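Nigerythrin (Desulfovibrio vulgaris subsp. vulgaris, PDB 1YUZ) is a homodimeric non-haem iron protein with rubredoxin-like and diiron centres that shows NADH peroxidase activity in vitro. Local coordinates at residues Leu30-Glu40 against Glu80-Tyr91. Sequence-based numbering, arbitrary orientation. Where two conformers were deposited one is given.
Sequences LENLKAAIAGE and EYALVAEMEPGY. With FE (Fe (III) ion), chain F.
In the ferritin-like four-helix bundle that carries the diiron site, residues 30-40 and 80-87 belong to neighbouring helices running roughly antiparallel (140°), their axes 9.3 Å apart, and Val84 and Glu80 enter the first helix as knobs into holes. Val84 sits among Leu30, Leu33, Lys34 and Ile37, its CG2 3.5 Å from Leu33 CB, while CG1 lies over one face of the Tyr91 ring, offset toward its rim. One turn back, Glu80 fills the next hole, among Leu33, Ala36, Ile37 and Glu40, with its chain extended beyond CG (chi2 158°), which lays the carboxylate against Ala36, OE1 3.6 Å from Ala36 CB. Its OE2 is hydrogen-bonded to Tyr123, whose hydroxyl also meets OE2 of Glu40, linking this second-shell carboxylate to the metal site. Glu40 chelates the iron(III) ion through OE1 (2.1 Å) and OE2 (2.3 Å); Glu73, Glu118 and Glu149 are its other protein ligands. At the outer end, the straight Lys34 chain passes Tyr91 and ends in a salt bridge: NZ lies 2.7 Å from Glu88 OE2, approaching on the syn side of the carboxylate, 28° out of its plane. Water 1 joins Tyr91 OH to Lys34 O, tying the turn after the second helix to the first, and Ile37 CG2 packs 3.4 Å from Tyr91 OH. Helix 136-161 adjoins this pair through Phe142 on Leu33 and Val141 on Glu80 and Leu83, whereas helix 104-132 brings Tyr123 to Ala36.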
loop_
_atom_site.group_PDB
_atom_site.type_symbol
_atom_site.label_atom_id
_atom_site.label_comp_id
_atom_site.label_asym_id
_atom_site.label_seq_id
_atom_site.Cartn_x
_atom_site.Cartn_y
_atom_site.Cartn_z
ATOM N N LEU B 30 13.091 20.769 15.710
ATOM C CA LEU B 30 14.254 21.083 14.890
ATOM C C LEU B 30 14.974 19.788 14.528
ATOM O O LEU B 30 15.350 19.578 13.374
ATOM C CB LEU B 30 15.218 22.007 15.638
ATOM C CG LEU B 30 16.514 22.308 14.879
ATOM C CD1 LEU B 30 16.181 22.978 13.551
ATOM C CD2 LEU B 30 17.422 23.199 15.715
ATOM N N GLU B 31 15.174 18.926 15.522
ATOM C CA GLU B 31 15.839 17.650 15.293
ATOM C C GLU B 31 15.004 16.778 14.356
ATOM O O GLU B 31 15.548 16.097 13.487
ATOM C CB GLU B 31 16.061 16.913 16.621
ATOM C CG GLU B 31 16.988 17.635 17.591
ATOM C CD GLU B 31 17.179 16.880 18.897
ATOM O OE1 GLU B 31 16.169 16.530 19.543
ATOM O OE2 GLU B 31 18.344 16.640 19.282
ATOM N N ASN B 32 13.686 16.809 14.528
ATOM C CA ASN B 32 12.800 16.010 13.689
ATOM C C ASN B 32 12.829 16.477 12.242
ATOM O O ASN B 32 12.790 15.663 11.320
ATOM C CB ASN B 32 11.374 16.043 14.235
ATOM C CG ASN B 32 11.285 15.474 15.634
ATOM O OD1 ASN B 32 12.102 14.639 16.021
ATOM N ND2 ASN B 32 10.288 15.911 16.393
ATOM N N LEU B 33 12.900 17.786 12.037
ATOM C CA LEU B 33 12.967 18.324 10.686
ATOM C C LEU B 33 14.230 17.803 10.008
ATOM O O LEU B 33 14.200 17.399 8.845
ATOM C CB LEU B 33 12.988 19.856 10.719
ATOM C CG LEU B 33 11.634 20.538 10.928
ATOM C CD1 LEU B 33 11.827 21.993 11.332
ATOM C CD2 LEU B 33 10.825 20.436 9.642
ATOM N N LYS B 34 15.340 17.801 10.742
ATOM C CA LYS B 34 16.600 17.321 10.194
ATOM C C LYS B 34 16.529 15.824 9.925
ATOM O O LYS B 34 17.075 15.338 8.935
ATOM C CB LYS B 34 17.750 17.609 11.157
ATOM C CG LYS B 34 18.019 19.082 11.381
ATOM C CD LYS B 34 19.174 19.258 12.347
ATOM C CE LYS B 34 19.449 20.718 12.629
ATOM N NZ LYS B 34 20.546 20.862 13.623
ATOM N N ALA B 35 15.860 15.094 10.814
ATOM C CA ALA B 35 15.726 13.652 10.651
ATOM C C ALA B 35 14.892 13.352 9.414
ATOM O O ALA B 35 15.192 12.428 8.658
ATOM C CB ALA B 35 15.078 13.040 11.885
ATOM N N ALA B 36 13.841 14.137 9.208
ATOM C CA ALA B 36 12.984 13.946 8.047
ATOM C C ALA B 36 13.785 14.218 6.780
ATOM O O ALA B 36 13.704 13.465 5.814
ATOM C CB ALA B 36 11.784 14.878 8.120
ATOM N N ILE B 37 14.565 15.294 6.782
ATOM C CA ILE B 37 15.369 15.623 5.615
ATOM C C ILE B 37 16.323 14.472 5.322
ATOM O O ILE B 37 16.491 14.078 4.170
ATOM C CB ILE B 37 16.169 16.925 5.833
ATOM C CG1 ILE B 37 15.206 18.115 5.822
ATOM C CG2 ILE B 37 17.226 17.087 4.747
ATOM C CD1 ILE B 37 15.827 19.410 6.268
ATOM N N ALA B 38 16.933 13.923 6.367
ATOM C CA ALA B 38 17.861 12.809 6.192
ATOM C C ALA B 38 17.130 11.627 5.564
ATOM O O ALA B 38 17.615 11.020 4.608
ATOM C CB ALA B 38 18.460 12.406 7.535
ATOM N N GLY B 39 15.959 11.313 6.106
ATOM C CA GLY B 39 15.177 10.207 5.586
ATOM C C GLY B 39 14.749 10.417 4.146
ATOM O O GLY B 39 14.812 9.496 3.333
ATOM N N GLU B 40 14.316 11.630 3.823
ATOM C CA GLU B 40 13.877 11.933 2.467
ATOM C C GLU B 40 15.038 11.937 1.489
ATOM O O GLU B 40 14.866 11.628 0.314
ATOM C CB GLU B 40 13.150 13.277 2.442
ATOM C CG GLU B 40 11.889 13.289 3.306
ATOM C CD GLU B 40 10.787 12.379 2.771
ATOM O OE1 GLU B 40 11.091 11.281 2.249
ATOM O OE2 GLU B 40 9.607 12.763 2.882
ATOM N N GLU B 80 11.067 21.256 4.289
ATOM C CA GLU B 80 11.669 21.031 5.595
ATOM C C GLU B 80 12.944 21.849 5.773
ATOM O O GLU B 80 13.162 22.450 6.827
ATOM C CB GLU B 80 11.933 19.532 5.775
ATOM C CG GLU B 80 10.618 18.749 5.827
ATOM C CD GLU B 80 10.733 17.271 5.484
ATOM O OE1 GLU B 80 11.824 16.800 5.103
ATOM O OE2 GLU B 80 9.701 16.579 5.595
ATOM N N TYR B 81 13.769 21.890 4.734
ATOM C CA TYR B 81 15.015 22.646 4.778
ATOM C C TYR B 81 14.761 24.132 5.028
ATOM O O TYR B 81 15.485 24.771 5.797
ATOM C CB TYR B 81 15.781 22.465 3.465
ATOM C CG TYR B 81 16.997 23.351 3.339
ATOM C CD1 TYR B 81 18.064 23.233 4.226
ATOM C CD2 TYR B 81 17.078 24.309 2.331
ATOM C CE1 TYR B 81 19.188 24.048 4.112
ATOM C CE2 TYR B 81 18.197 25.132 2.209
ATOM C CZ TYR B 81 19.246 24.994 3.102
ATOM O OH TYR B 81 20.354 25.804 2.986
ATOM N N ALA B 82 13.735 24.681 4.383
ATOM C CA ALA B 82 13.414 26.094 4.547
ATOM C C ALA B 82 13.194 26.421 6.018
ATOM O O ALA B 82 13.628 27.469 6.499
ATOM C CB ALA B 82 12.177 26.447 3.739
ATOM N N LEU B 83 12.521 25.527 6.733
ATOM C CA LEU B 83 12.264 25.745 8.150
ATOM C C LEU B 83 13.540 25.632 8.975
ATOM O O LEU B 83 13.785 26.445 9.866
ATOM C CB LEU B 83 11.227 24.747 8.672
ATOM C CG LEU B 83 9.797 24.894 8.147
ATOM C CD1 LEU B 83 8.890 23.905 8.864
ATOM C CD2 LEU B 83 9.307 26.318 8.375
ATOM N N VAL B 84 14.355 24.627 8.682
ATOM C CA VAL B 84 15.601 24.442 9.412
ATOM C C VAL B 84 16.549 25.619 9.181
ATOM O O VAL B 84 17.214 26.080 10.109
ATOM C CB VAL B 84 16.313 23.138 8.986
ATOM C CG1 VAL B 84 17.655 23.024 9.697
ATOM C CG2 VAL B 84 15.437 21.936 9.314
ATOM N N ALA B 85 16.594 26.103 7.944
ATOM C CA ALA B 85 17.465 27.217 7.574
ATOM C C ALA B 85 17.189 28.495 8.360
ATOM O O ALA B 85 18.115 29.231 8.700
ATOM C CB ALA B 85 17.345 27.493 6.077
ATOM N N GLU B 86 15.916 28.757 8.631
ATOM C CA GLU B 86 15.519 29.949 9.367
ATOM C C GLU B 86 15.948 29.862 10.826
ATOM O O GLU B 86 16.250 30.875 11.457
ATOM C CB GLU B 86 14.001 30.130 9.291
ATOM C CG GLU B 86 13.464 30.284 7.879
ATOM C CD GLU B 86 11.954 30.404 7.842
ATOM O OE1 GLU B 86 11.416 31.316 8.503
ATOM O OE2 GLU B 86 11.306 29.588 7.151
ATOM N N MET B 87 15.978 28.644 11.354
ATOM C CA MET B 87 16.355 28.423 12.743
ATOM C C MET B 87 17.854 28.184 12.899
ATOM O O MET B 87 18.450 28.573 13.905
ATOM C CB MET B 87 15.571 27.234 13.302
ATOM C CG MET B 87 15.695 27.040 14.802
ATOM S SD MET B 87 14.508 25.832 15.418
ATOM C CE MET B 87 13.095 26.885 15.753
ATOM N N GLU B 88 18.463 27.549 11.903
ATOM C CA GLU B 88 19.894 27.271 11.949
ATOM C C GLU B 88 20.491 27.503 10.559
ATOM O O GLU B 88 20.607 26.578 9.758
ATOM C CB GLU B 88 20.114 25.823 12.402
ATOM C CG GLU B 88 21.553 25.335 12.346
ATOM C CD GLU B 88 21.719 23.949 12.945
ATOM O OE1 GLU B 88 22.755 23.304 12.682
ATOM O OE2 GLU B 88 20.817 23.509 13.690
ATOM N N PRO B 89 20.874 28.757 10.261
ATOM C CA PRO B 89 21.460 29.163 8.977
ATOM C C PRO B 89 22.681 28.364 8.530
ATOM O O PRO B 89 22.929 28.216 7.332
ATOM C CB PRO B 89 21.789 30.638 9.204
ATOM C CG PRO B 89 20.736 31.067 10.172
ATOM C CD PRO B 89 20.720 29.921 11.149
ATOM N N GLY B 90 23.445 27.854 9.491
ATOM C CA GLY B 90 24.632 27.089 9.156
ATOM C C GLY B 90 24.343 25.666 8.719
ATOM O O GLY B 90 25.244 24.953 8.277
ATOM N N TYR B 91 23.087 25.250 8.839
ATOM C CA TYR B 91 22.696 23.897 8.459
ATOM C C TYR B 91 22.851 23.638 6.966
ATOM O O TYR B 91 22.423 24.439 6.134
ATOM C CB TYR B 91 21.245 23.631 8.858
ATOM C CG TYR B 91 20.721 22.302 8.360
ATOM C CD1 TYR B 91 21.105 21.104 8.965
ATOM C CD2 TYR B 91 19.864 22.239 7.261
ATOM C CE1 TYR B 91 20.647 19.875 8.485
ATOM C CE2 TYR B 91 19.405 21.019 6.775
ATOM C CZ TYR B 91 19.799 19.844 7.389
ATOM O OH TYR B 91 19.342 18.640 6.906
HETATM FE FE FE F . 9.115 10.696 1.923
HETATM O O HOH W 1 19.382 16.288 7.978
HETATM O O HOH W 2 8.605 9.077 0.938
#